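Local coordinates for 70 KDA protein (Xanthomonas sp., PDB 4B2N) that cleaves the carbon backbone of rubber latex with dioxygen, as a dihaem c-type oxygenase probably related to the bacterial cytochrome c peroxidases, at residues 417-428 against 498-506; 44-54 against 62-70. All coordinates share one frame; numbering follows the deposited sequence.

Contact 1: 417-428 against 498-506; sequences AAVVTPIETIRT and PTGYIAPPL. With HEC (heme c), chain D.
Tyr501 lies against the short helix 423-426, its ring beside Ile423 and crossed nearly at a right angle by Ile426. Ile423 runs alongside the ring in the same direction; with CG1 anti to the backbone N (chi1 -169°), its CD1 reaches Tyr501 CE2 at 3.5 Å. Two residues past the helix, Thr428 approaches the ring obliquely, OG1 3.2 Å from Tyr501 CD2, and gives its hydroxyl proton to the haem propionate oxygen O1D, 2.8 Å from Thr428 OG1. The ring is fixed further by a stack with His517, and its hydroxyl is hydrogen-bonded to the backbone of Asp429 and Met433.

Tyr501 projects from strand 500-502, which pairs antiparallel with 420-422, and helix 423-426 follows directly on the latter. Thr421 and Tyr501 form the hydrogen-bonded pair: Thr421 N to Tyr501 O is 2.8 Å, while the return bond, Tyr501 N to Thr421 O, is longer. Ala503 N to Val419 O (3.1 Å) extends the pairing. At Gly500 a CA-H...O contact, 3.2 Å from Gly500 CA to Thr421 O, brings the two backbones close. On the sheet face of Val420 and Ile502, the two side chains cross at about a right angle; Val420 CG1 packs 3.5 Å from Gly500 C.

The other face carries Thr421, whose OG1 and CG2 border the haem methyl and thioether carbons, and Ala503 CB packs 3.4 Å from the meso carbon CHD. This two-stranded antiparallel pairing of distant segments thus forms one wall of the second c-type haem pocket, whose iron is held by His394 and His641.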
loop_
_atom_site.group_PDB
_atom_site.type_symbol
_atom_site.label_atom_id
_atom_site.label_comp_id
_atom_site.label_asym_id
_atom_site.label_seq_id
_atom_site.Cartn_x
_atom_site.Cartn_y
_atom_site.Cartn_z
ATOM N N ALA A 417 11.219 8.033 8.600
ATOM C CA ALA A 417 11.009 6.680 9.096
ATOM C C ALA A 417 12.028 5.761 8.376
ATOM O O ALA A 417 11.868 5.440 7.177
ATOM C CB ALA A 417 9.553 6.239 8.831
ATOM N N ALA A 418 13.098 5.349 9.062
ATOM C CA ALA A 418 14.038 4.402 8.487
ATOM C C ALA A 418 14.436 3.308 9.457
ATOM O O ALA A 418 15.634 2.958 9.541
ATOM C CB ALA A 418 15.278 5.131 7.974
ATOM N N VAL A 419 13.472 2.769 10.198
ATOM C CA VAL A 419 13.755 1.661 11.061
ATOM C C VAL A 419 12.819 0.525 10.710
ATOM O O VAL A 419 11.633 0.704 10.808
ATOM C CB VAL A 419 13.525 2.075 12.541
ATOM C CG1 VAL A 419 13.652 0.889 13.509
ATOM C CG2 VAL A 419 14.483 3.207 12.957
ATOM N N VAL A 420 13.370 -0.635 10.323
ATOM C CA VAL A 420 12.620 -1.906 10.247
ATOM C C VAL A 420 12.825 -2.577 11.619
ATOM O O VAL A 420 13.962 -2.888 12.024
ATOM C CB VAL A 420 13.114 -2.769 9.063
ATOM C CG1 VAL A 420 12.474 -4.169 9.028
ATOM C CG2 VAL A 420 12.798 -2.034 7.759
ATOM N N THR A 421 11.744 -2.725 12.378
ATOM C CA THR A 421 11.861 -3.266 13.750
ATOM C C THR A 421 11.870 -4.801 13.587
ATOM O O THR A 421 10.962 -5.373 12.961
ATOM C CB THR A 421 10.679 -2.799 14.614
ATOM O OG1 THR A 421 10.644 -1.369 14.691
ATOM C CG2 THR A 421 10.693 -3.436 16.006
ATOM N N PRO A 422 12.894 -5.488 14.137
ATOM C CA PRO A 422 12.851 -6.942 14.003
ATOM C C PRO A 422 11.553 -7.558 14.524
ATOM O O PRO A 422 10.936 -7.057 15.499
ATOM C CB PRO A 422 14.009 -7.436 14.900
ATOM C CG PRO A 422 14.811 -6.209 15.271
ATOM C CD PRO A 422 13.960 -5.008 15.057
ATOM N N ILE A 423 11.143 -8.624 13.877
ATOM C CA ILE A 423 9.880 -9.283 14.237
ATOM C C ILE A 423 9.855 -9.730 15.741
ATOM O O ILE A 423 8.814 -9.813 16.332
ATOM C CB ILE A 423 9.556 -10.406 13.235
ATOM C CG1 ILE A 423 8.115 -10.935 13.402
ATOM C CG2 ILE A 423 10.545 -11.589 13.354
ATOM C CD1 ILE A 423 7.030 -9.873 13.143
ATOM N N GLU A 424 11.010 -10.040 16.319
ATOM C CA GLU A 424 11.042 -10.565 17.709
ATOM C C GLU A 424 10.662 -9.429 18.659
ATOM O O GLU A 424 10.291 -9.673 19.837
ATOM C CB GLU A 424 12.464 -11.067 18.050
ATOM C CG GLU A 424 12.853 -12.259 17.221
ATOM C CD GLU A 424 13.436 -11.932 15.815
ATOM O OE1 GLU A 424 13.510 -10.732 15.361
ATOM O OE2 GLU A 424 13.847 -12.949 15.149
ATOM N N THR A 425 10.849 -8.187 18.202
ATOM C CA THR A 425 10.362 -7.039 18.959
ATOM C C THR A 425 8.991 -6.530 18.598
ATOM O O THR A 425 8.161 -6.399 19.480
ATOM C CB THR A 425 11.424 -5.934 19.370
ATOM O OG1 THR A 425 10.922 -4.586 19.196
ATOM C CG2 THR A 425 12.713 -6.091 18.837
ATOM N N ILE A 426 8.694 -6.364 17.288
ATOM C CA ILE A 426 7.362 -5.874 16.943
ATOM C C ILE A 426 6.246 -6.875 17.189
ATOM O O ILE A 426 5.200 -6.470 17.690
ATOM C CB ILE A 426 7.296 -5.286 15.500
ATOM C CG1 ILE A 426 5.863 -4.748 15.164
ATOM C CG2 ILE A 426 7.971 -6.214 14.494
ATOM C CD1 ILE A 426 5.581 -3.492 16.060
ATOM N N ARG A 427 6.472 -8.145 16.830
ATOM C CA ARG A 427 5.563 -9.277 17.132
ATOM C C ARG A 427 4.138 -9.086 16.607
ATOM O O ARG A 427 3.177 -9.679 17.142
ATOM C CB ARG A 427 5.550 -9.562 18.615
ATOM C CG ARG A 427 6.957 -9.661 19.169
ATOM C CD ARG A 427 7.072 -10.661 20.322
ATOM N NE ARG A 427 5.857 -10.735 21.142
ATOM C CZ ARG A 427 5.427 -9.756 21.945
ATOM N NH1 ARG A 427 6.103 -8.620 22.017
ATOM N NH2 ARG A 427 4.317 -9.912 22.649
ATOM N N THR A 428 3.976 -8.237 15.589
ATOM C CA THR A 428 2.649 -8.162 14.961
ATOM C C THR A 428 2.524 -9.356 14.042
ATOM O O THR A 428 3.483 -10.146 13.871
ATOM C CB THR A 428 2.532 -6.898 14.120
ATOM O OG1 THR A 428 3.781 -6.713 13.448
ATOM C CG2 THR A 428 2.241 -5.690 15.026
ATOM N N PRO A 498 13.831 -10.381 4.554
ATOM C CA PRO A 498 13.024 -9.762 5.609
ATOM C C PRO A 498 13.469 -10.029 7.022
ATOM O O PRO A 498 13.863 -11.143 7.313
ATOM C CB PRO A 498 11.639 -10.333 5.408
ATOM C CG PRO A 498 11.737 -11.473 4.466
ATOM C CD PRO A 498 13.094 -11.395 3.795
ATOM N N THR A 499 13.324 -9.029 7.877
ATOM C CA THR A 499 13.655 -9.162 9.297
ATOM C C THR A 499 12.522 -8.648 10.208
ATOM O O THR A 499 12.466 -8.986 11.401
ATOM C CB THR A 499 14.917 -8.339 9.631
ATOM O OG1 THR A 499 14.672 -6.994 9.262
ATOM C CG2 THR A 499 16.102 -8.823 8.812
ATOM N N GLY A 500 11.644 -7.819 9.666
ATOM C CA GLY A 500 10.540 -7.277 10.442
ATOM C C GLY A 500 9.704 -6.301 9.642
ATOM O O GLY A 500 9.549 -6.436 8.404
ATOM N N TYR A 501 9.138 -5.322 10.339
ATOM C CA TYR A 501 8.253 -4.368 9.692
ATOM C C TYR A 501 8.774 -2.942 9.921
ATOM O O TYR A 501 9.364 -2.626 11.002
ATOM C CB TYR A 501 6.808 -4.537 10.217
ATOM C CG TYR A 501 6.220 -5.880 9.946
ATOM C CD1 TYR A 501 6.012 -6.330 8.640
ATOM C CD2 TYR A 501 5.792 -6.693 11.022
ATOM C CE1 TYR A 501 5.464 -7.600 8.406
ATOM C CE2 TYR A 501 5.232 -7.936 10.811
ATOM C CZ TYR A 501 5.065 -8.384 9.486
ATOM O OH TYR A 501 4.515 -9.621 9.282
ATOM N N ILE A 502 8.557 -2.064 8.932
ATOM C CA ILE A 502 8.890 -0.649 9.059
ATOM C C ILE A 502 7.992 -0.021 10.175
ATOM O O ILE A 502 6.799 -0.392 10.293
ATOM C CB ILE A 502 8.663 0.042 7.696
ATOM C CG1 ILE A 502 9.141 1.481 7.706
ATOM C CG2 ILE A 502 7.187 0.038 7.342
ATOM C CD1 ILE A 502 10.647 1.570 7.879
ATOM N N ALA A 503 8.579 0.796 11.073
ATOM C CA ALA A 503 7.792 1.675 11.967
ATOM C C ALA A 503 7.385 2.916 11.100
ATOM O O ALA A 503 8.209 3.789 10.758
ATOM C CB ALA A 503 8.585 2.038 13.244
ATOM N N PRO A 504 6.127 2.971 10.645
ATOM C CA PRO A 504 5.900 4.015 9.617
ATOM C C PRO A 504 5.783 5.431 10.210
ATOM O O PRO A 504 5.630 5.545 11.406
ATOM C CB PRO A 504 4.533 3.651 9.029
ATOM C CG PRO A 504 3.861 2.812 10.082
ATOM C CD PRO A 504 4.955 2.100 10.856
ATOM N N PRO A 505 5.869 6.485 9.370
ATOM C CA PRO A 505 5.607 7.861 9.833
ATOM C C PRO A 505 4.234 7.964 10.486
ATOM O O PRO A 505 3.188 7.356 10.003
ATOM C CB PRO A 505 5.646 8.712 8.499
ATOM C CG PRO A 505 6.515 7.880 7.545
ATOM C CD PRO A 505 6.095 6.447 7.889
ATOM N N LEU A 506 4.206 8.737 11.563
ATOM C CA LEU A 506 2.943 9.065 12.241
ATOM C C LEU A 506 2.336 10.386 11.820
ATOM O O LEU A 506 1.239 10.699 12.241
ATOM C CB LEU A 506 3.033 8.960 13.774
ATOM C CG LEU A 506 3.650 7.654 14.293
ATOM C CD1 LEU A 506 3.666 7.644 15.807
ATOM C CD2 LEU A 506 2.784 6.478 13.859
HETATM FE FE HEC D . 4.814 1.940 16.886
HETATM C CHA HEC D . 2.976 0.667 14.251
HETATM C CHB HEC D . 2.466 4.583 17.353
HETATM C CHC HEC D . 6.322 2.919 19.791
HETATM C CHD HEC D . 7.556 0.190 15.851
HETATM N NA HEC D . 3.152 2.562 15.913
HETATM C C1A HEC D . 2.442 1.821 14.936
HETATM C C2A HEC D . 1.169 2.455 14.602
HETATM C C3A HEC D . 1.028 3.611 15.507
HETATM C C4A HEC D . 2.217 3.596 16.334
HETATM C CMA HEC D . -0.124 4.590 15.516
HETATM C CAA HEC D . 0.212 2.094 13.469
HETATM C CBA HEC D . 0.885 2.828 12.251
HETATM C CGA HEC D . 0.221 2.407 10.931
HETATM O O1A HEC D . -0.619 1.472 10.991
HETATM O O2A HEC D . 0.438 2.977 9.800
HETATM N NB HEC D . 4.412 3.502 18.322
HETATM C C1B HEC D . 3.487 4.458 18.384
HETATM C C2B HEC D . 3.556 5.356 19.542
HETATM C C3B HEC D . 4.715 4.825 20.283
HETATM C C4B HEC D . 5.149 3.714 19.452
HETATM C CMB HEC D . 2.642 6.522 19.841
HETATM C CAB HEC D . 5.287 5.285 21.608
HETATM C CBB HEC D . 4.437 5.068 22.697
HETATM N NC HEC D . 6.609 1.743 17.600
HETATM C C1C HEC D . 7.063 2.064 18.910
HETATM C C2C HEC D . 8.361 1.503 19.269
HETATM C C3C HEC D . 8.721 0.719 18.114
HETATM C C4C HEC D . 7.587 0.810 17.153
HETATM C CMC HEC D . 9.150 1.698 20.554
HETATM C CAC HEC D . 9.985 -0.080 18.000
HETATM C CBC HEC D . 10.414 -0.985 18.900
HETATM N ND HEC D . 5.212 0.765 15.339
HETATM C C1D HEC D . 6.311 0.067 15.075
HETATM C C2D HEC D . 6.302 -0.818 13.918
HETATM C C3D HEC D . 4.943 -0.697 13.443
HETATM C C4D HEC D . 4.366 0.258 14.385
HETATM C CMD HEC D . 7.416 -1.673 13.371
HETATM C CAD HEC D . 4.328 -1.391 12.250
HETATM C CBD HEC D . 3.604 -2.612 12.837
HETATM C CGD HEC D . 2.880 -3.418 11.784
HETATM O O1D HEC D . 3.070 -4.633 11.647
HETATM O O2D HEC D . 2.139 -2.776 11.069
HETATM O O HOH W 1 10.869 3.945 11.025
HETATM O O HOH W 2 14.876 -5.661 11.455
HETATM O O HOH W 3 14.284 -10.300 12.811
#

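Contact 2: 44-54 against 62-70; sequences DPRSLVKQGVN and QFNAYFVDL
Phe67 lays one face of its ring over the backbone of Ser47: the CA sits 3.9 Å from the ring centroid and 23° off the normal, a CH-pi contact. With CG anti to the backbone N (chi1 -169°), the ring turns in against the 3-10 segment 45-48, with Lys50 CE more loosely beside its edge. Phe67 CE1 lies loosely over one face of the Arg46 guanidinium. That group grips Asp44 side-on: NE bonds to the syn lone pair of OD1 at 3.0 Å, and NH2 meets OD2 from above the carboxylate plane. OD1 also accepts from Arg46 N, closing an Asx turn, while Asp44 O takes both N and OG of Ser47. The loop is built from turns: this one, the 3-10 segment, an inverse gamma turn centred on Val49 and a type II turn from Lys50 to Val53. Weak hydrogen bonds from Arg46 NH1 to the backbone oxygens of the haem-binding Arg294 and Lys297 set it beside the first haem site. One backbone bond joins the segments, Phe67 N to Val49 O, 2.9 Å.

Backbone covers the ring of Tyr66 on one face: Gln51 N stands 3.7 Å above its centre and Lys50 C is nearer the rim, whereas Val53 CG1 comes to the edge, 3.8 Å from Tyr66 CE1. The same methyl also touches Phe63 CD2, so Val53 bridges the two aromatics; Val49 CG1 touches Tyr66 CD1 and Phe63 CB. A water joins Gly52 N and Asn54 N to the Tyr66 hydroxyl; another links Lys50 NZ to Asp69 N.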
loop_
_atom_site.group_PDB
_atom_site.type_symbol
_atom_site.label_atom_id
_atom_site.label_comp_id
_atom_site.label_asym_id
_atom_site.label_seq_id
_atom_site.Cartn_x
_atom_site.Cartn_y
_atom_site.Cartn_z
ATOM N N ASP A 44 16.620 15.708 -0.545
ATOM C CA ASP A 44 15.541 14.774 -0.121
ATOM C C ASP A 44 16.108 14.115 1.115
ATOM O O ASP A 44 17.047 13.384 1.002
ATOM C CB ASP A 44 15.332 13.741 -1.222
ATOM C CG ASP A 44 14.472 12.554 -0.798
ATOM O OD1 ASP A 44 13.880 12.610 0.322
ATOM O OD2 ASP A 44 14.504 11.515 -1.537
ATOM N N PRO A 45 15.569 14.408 2.313
ATOM C CA PRO A 45 16.247 13.873 3.476
ATOM C C PRO A 45 16.381 12.348 3.580
ATOM O O PRO A 45 17.297 11.850 4.287
ATOM C CB PRO A 45 15.449 14.439 4.652
ATOM C CG PRO A 45 14.863 15.725 4.072
ATOM C CD PRO A 45 14.444 15.279 2.684
ATOM N N ARG A 46 15.435 11.610 2.964
ATOM C CA ARG A 46 15.553 10.161 2.855
ATOM C C ARG A 46 16.892 9.769 2.270
ATOM O O ARG A 46 17.400 8.720 2.619
ATOM C CB ARG A 46 14.434 9.639 1.928
ATOM C CG ARG A 46 13.076 10.015 2.506
ATOM C CD ARG A 46 11.943 9.587 1.603
ATOM N NE ARG A 46 12.231 10.062 0.231
ATOM C CZ ARG A 46 11.700 9.554 -0.861
ATOM N NH1 ARG A 46 10.804 8.585 -0.753
ATOM N NH2 ARG A 46 12.162 9.967 -2.031
ATOM N N SER A 47 17.480 10.598 1.406
ATOM C CA SER A 47 18.660 10.189 0.672
ATOM C C SER A 47 19.873 10.386 1.602
ATOM O O SER A 47 20.953 9.882 1.307
ATOM C CB SER A 47 18.836 11.015 -0.612
ATOM O OG SER A 47 19.089 12.373 -0.223
ATOM N N LEU A 48 19.664 11.038 2.747
ATOM C CA LEU A 48 20.760 11.220 3.709
ATOM C C LEU A 48 20.953 9.974 4.560
ATOM O O LEU A 48 21.948 9.861 5.321
ATOM C CB LEU A 48 20.509 12.449 4.604
ATOM C CG LEU A 48 20.409 13.772 3.817
ATOM C CD1 LEU A 48 19.947 14.813 4.800
ATOM C CD2 LEU A 48 21.689 14.259 3.142
ATOM N N VAL A 49 20.001 9.046 4.499
ATOM C CA VAL A 49 20.024 7.893 5.433
ATOM C C VAL A 49 20.838 6.751 4.827
ATOM O O VAL A 49 20.314 5.820 4.226
ATOM C CB VAL A 49 18.613 7.466 5.860
ATOM C CG1 VAL A 49 18.654 6.342 6.864
ATOM C CG2 VAL A 49 17.837 8.698 6.391
ATOM N N LYS A 50 22.136 6.806 5.086
ATOM C CA LYS A 50 23.109 5.951 4.447
ATOM C C LYS A 50 24.040 5.520 5.613
ATOM O O LYS A 50 24.143 6.236 6.640
ATOM C CB LYS A 50 23.910 6.885 3.556
ATOM C CG LYS A 50 23.927 6.522 2.112
ATOM C CD LYS A 50 22.545 6.545 1.529
ATOM C CE LYS A 50 22.618 5.948 0.120
ATOM N NZ LYS A 50 23.769 6.562 -0.618
ATOM N N GLN A 51 24.788 4.444 5.406
ATOM C CA GLN A 51 25.879 4.097 6.347
ATOM C C GLN A 51 26.666 5.337 6.820
ATOM O O GLN A 51 27.072 6.188 6.055
ATOM C CB GLN A 51 26.804 3.027 5.763
ATOM C CG GLN A 51 27.651 2.280 6.818
ATOM C CD GLN A 51 26.850 1.206 7.597
ATOM O OE1 GLN A 51 26.710 1.274 8.830
ATOM N NE2 GLN A 51 26.307 0.215 6.866
ATOM N N GLY A 52 26.833 5.456 8.130
ATOM C CA GLY A 52 27.467 6.633 8.694
ATOM C C GLY A 52 26.492 7.611 9.324
ATOM O O GLY A 52 26.901 8.461 10.169
ATOM N N VAL A 53 25.197 7.504 8.971
ATOM C CA VAL A 53 24.218 8.509 9.433
ATOM C C VAL A 53 24.176 8.515 10.949
ATOM O O VAL A 53 23.987 9.574 11.574
ATOM C CB VAL A 53 22.801 8.354 8.741
ATOM C CG1 VAL A 53 22.149 7.018 9.083
ATOM C CG2 VAL A 53 21.850 9.506 9.091
ATOM N N ASN A 54 24.385 7.355 11.571
ATOM C CA ASN A 54 24.189 7.285 13.022
ATOM C C ASN A 54 25.497 7.684 13.701
ATOM O O ASN A 54 26.084 6.830 14.346
ATOM C CB ASN A 54 23.813 5.876 13.472
ATOM C CG ASN A 54 22.462 5.371 12.817
ATOM O OD1 ASN A 54 22.362 4.226 12.306
ATOM N ND2 ASN A 54 21.451 6.187 12.914
ATOM N N GLN A 62 18.400 5.093 16.310
ATOM C CA GLN A 62 19.436 4.520 15.420
ATOM C C GLN A 62 18.742 3.996 14.162
ATOM O O GLN A 62 18.055 2.988 14.244
ATOM C CB GLN A 62 20.138 3.370 16.111
ATOM C CG GLN A 62 20.736 3.847 17.427
ATOM C CD GLN A 62 21.882 4.816 17.160
ATOM O OE1 GLN A 62 22.724 4.538 16.342
ATOM N NE2 GLN A 62 21.909 5.948 17.849
ATOM N N PHE A 63 18.945 4.650 13.024
ATOM C CA PHE A 63 18.329 4.169 11.770
ATOM C C PHE A 63 18.904 2.841 11.340
ATOM O O PHE A 63 20.091 2.580 11.495
ATOM C CB PHE A 63 18.519 5.170 10.617
ATOM C CG PHE A 63 17.948 6.532 10.890
ATOM C CD1 PHE A 63 16.545 6.722 10.999
ATOM C CD2 PHE A 63 18.813 7.661 11.071
ATOM C CE1 PHE A 63 16.009 8.006 11.228
ATOM C CE2 PHE A 63 18.276 8.936 11.355
ATOM C CZ PHE A 63 16.863 9.119 11.412
ATOM N N ASN A 64 18.110 2.028 10.675
ATOM C CA ASN A 64 18.671 0.784 10.159
ATOM C C ASN A 64 18.202 0.437 8.788
ATOM O O ASN A 64 18.646 -0.573 8.242
ATOM C CB ASN A 64 18.480 -0.374 11.135
ATOM C CG ASN A 64 17.037 -0.805 11.233
ATOM O OD1 ASN A 64 16.222 -0.457 10.411
ATOM N ND2 ASN A 64 16.722 -1.569 12.260
ATOM N N ALA A 65 17.353 1.278 8.186
ATOM C CA ALA A 65 16.870 0.952 6.841
ATOM C C ALA A 65 17.359 2.040 5.901
ATOM O O ALA A 65 16.756 3.141 5.832
ATOM C CB ALA A 65 15.353 0.864 6.827
ATOM N N TYR A 66 18.448 1.726 5.187
ATOM C CA TYR A 66 19.118 2.748 4.451
ATOM C C TYR A 66 18.523 2.920 3.098
ATOM O O TYR A 66 18.109 1.938 2.475
ATOM C CB TYR A 66 20.611 2.513 4.336
ATOM C CG TYR A 66 21.324 2.479 5.672
ATOM C CD1 TYR A 66 21.203 3.525 6.586
ATOM C CD2 TYR A 66 22.103 1.396 6.037
ATOM C CE1 TYR A 66 21.862 3.487 7.836
ATOM C CE2 TYR A 66 22.749 1.356 7.292
ATOM C CZ TYR A 66 22.645 2.426 8.163
ATOM O OH TYR A 66 23.267 2.415 9.415
ATOM N N PHE A 67 18.533 4.168 2.649
ATOM C CA PHE A 67 18.214 4.543 1.296
ATOM C C PHE A 67 19.275 4.016 0.342
ATOM O O PHE A 67 20.440 4.069 0.660
ATOM C CB PHE A 67 18.210 6.050 1.234
ATOM C CG PHE A 67 17.658 6.624 -0.024
ATOM C CD1 PHE A 67 16.236 6.740 -0.222
ATOM C CD2 PHE A 67 18.510 7.016 -1.022
ATOM C CE1 PHE A 67 15.709 7.301 -1.385
ATOM C CE2 PHE A 67 17.998 7.646 -2.166
ATOM C CZ PHE A 67 16.582 7.768 -2.360
ATOM N N VAL A 68 18.883 3.547 -0.849
ATOM C CA VAL A 68 19.852 3.167 -1.867
ATOM C C VAL A 68 19.602 4.012 -3.101
ATOM O O VAL A 68 18.482 4.025 -3.650
ATOM C CB VAL A 68 19.770 1.663 -2.285
ATOM C CG1 VAL A 68 20.728 1.420 -3.463
ATOM C CG2 VAL A 68 20.168 0.816 -1.113
ATOM N N ASP A 69 20.636 4.693 -3.542
ATOM C CA ASP A 69 20.523 5.615 -4.657
ATOM C C ASP A 69 20.744 4.810 -5.926
ATOM O O ASP A 69 21.842 4.351 -6.184
ATOM C CB ASP A 69 21.518 6.778 -4.475
ATOM C CG ASP A 69 21.458 7.782 -5.622
ATOM O OD1 ASP A 69 20.764 7.531 -6.644
ATOM O OD2 ASP A 69 22.149 8.801 -5.532
ATOM N N LEU A 70 19.678 4.571 -6.706
ATOM C CA LEU A 70 19.823 3.829 -7.959
ATOM C C LEU A 70 20.252 4.697 -9.144
ATOM O O LEU A 70 20.728 4.181 -10.192
ATOM C CB LEU A 70 18.459 3.159 -8.375
ATOM C CG LEU A 70 18.005 2.248 -7.222
ATOM C CD1 LEU A 70 16.545 1.825 -7.428
ATOM C CD2 LEU A 70 18.982 1.057 -7.020
HETATM O O HOH W 4 23.314 4.527 -2.564
HETATM O O HOH W 5 25.318 4.663 10.177
#

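From the N terminus, contact 2 comes first: 44-54 folds back on 62-70 across only seven residues, closing a short loop between helix 27-32 and helix 88-104. Contact 1 closes much later, joining 417-428 to 498-506 across 69 residues that include 23 in helices. The two closures are in series, neither nested nor crossed, with centres 16 Å apart. They nevertheless meet directly: Ala418 O lies 2.8 Å from Ala65 N and Val420 N lies 2.9 Å from Asn64 OD1, both probable hydrogen bonds, and Ala418 CB packs on Phe63 CD1. The N-terminal loop is thereby tied to the strand pair beside the second haem.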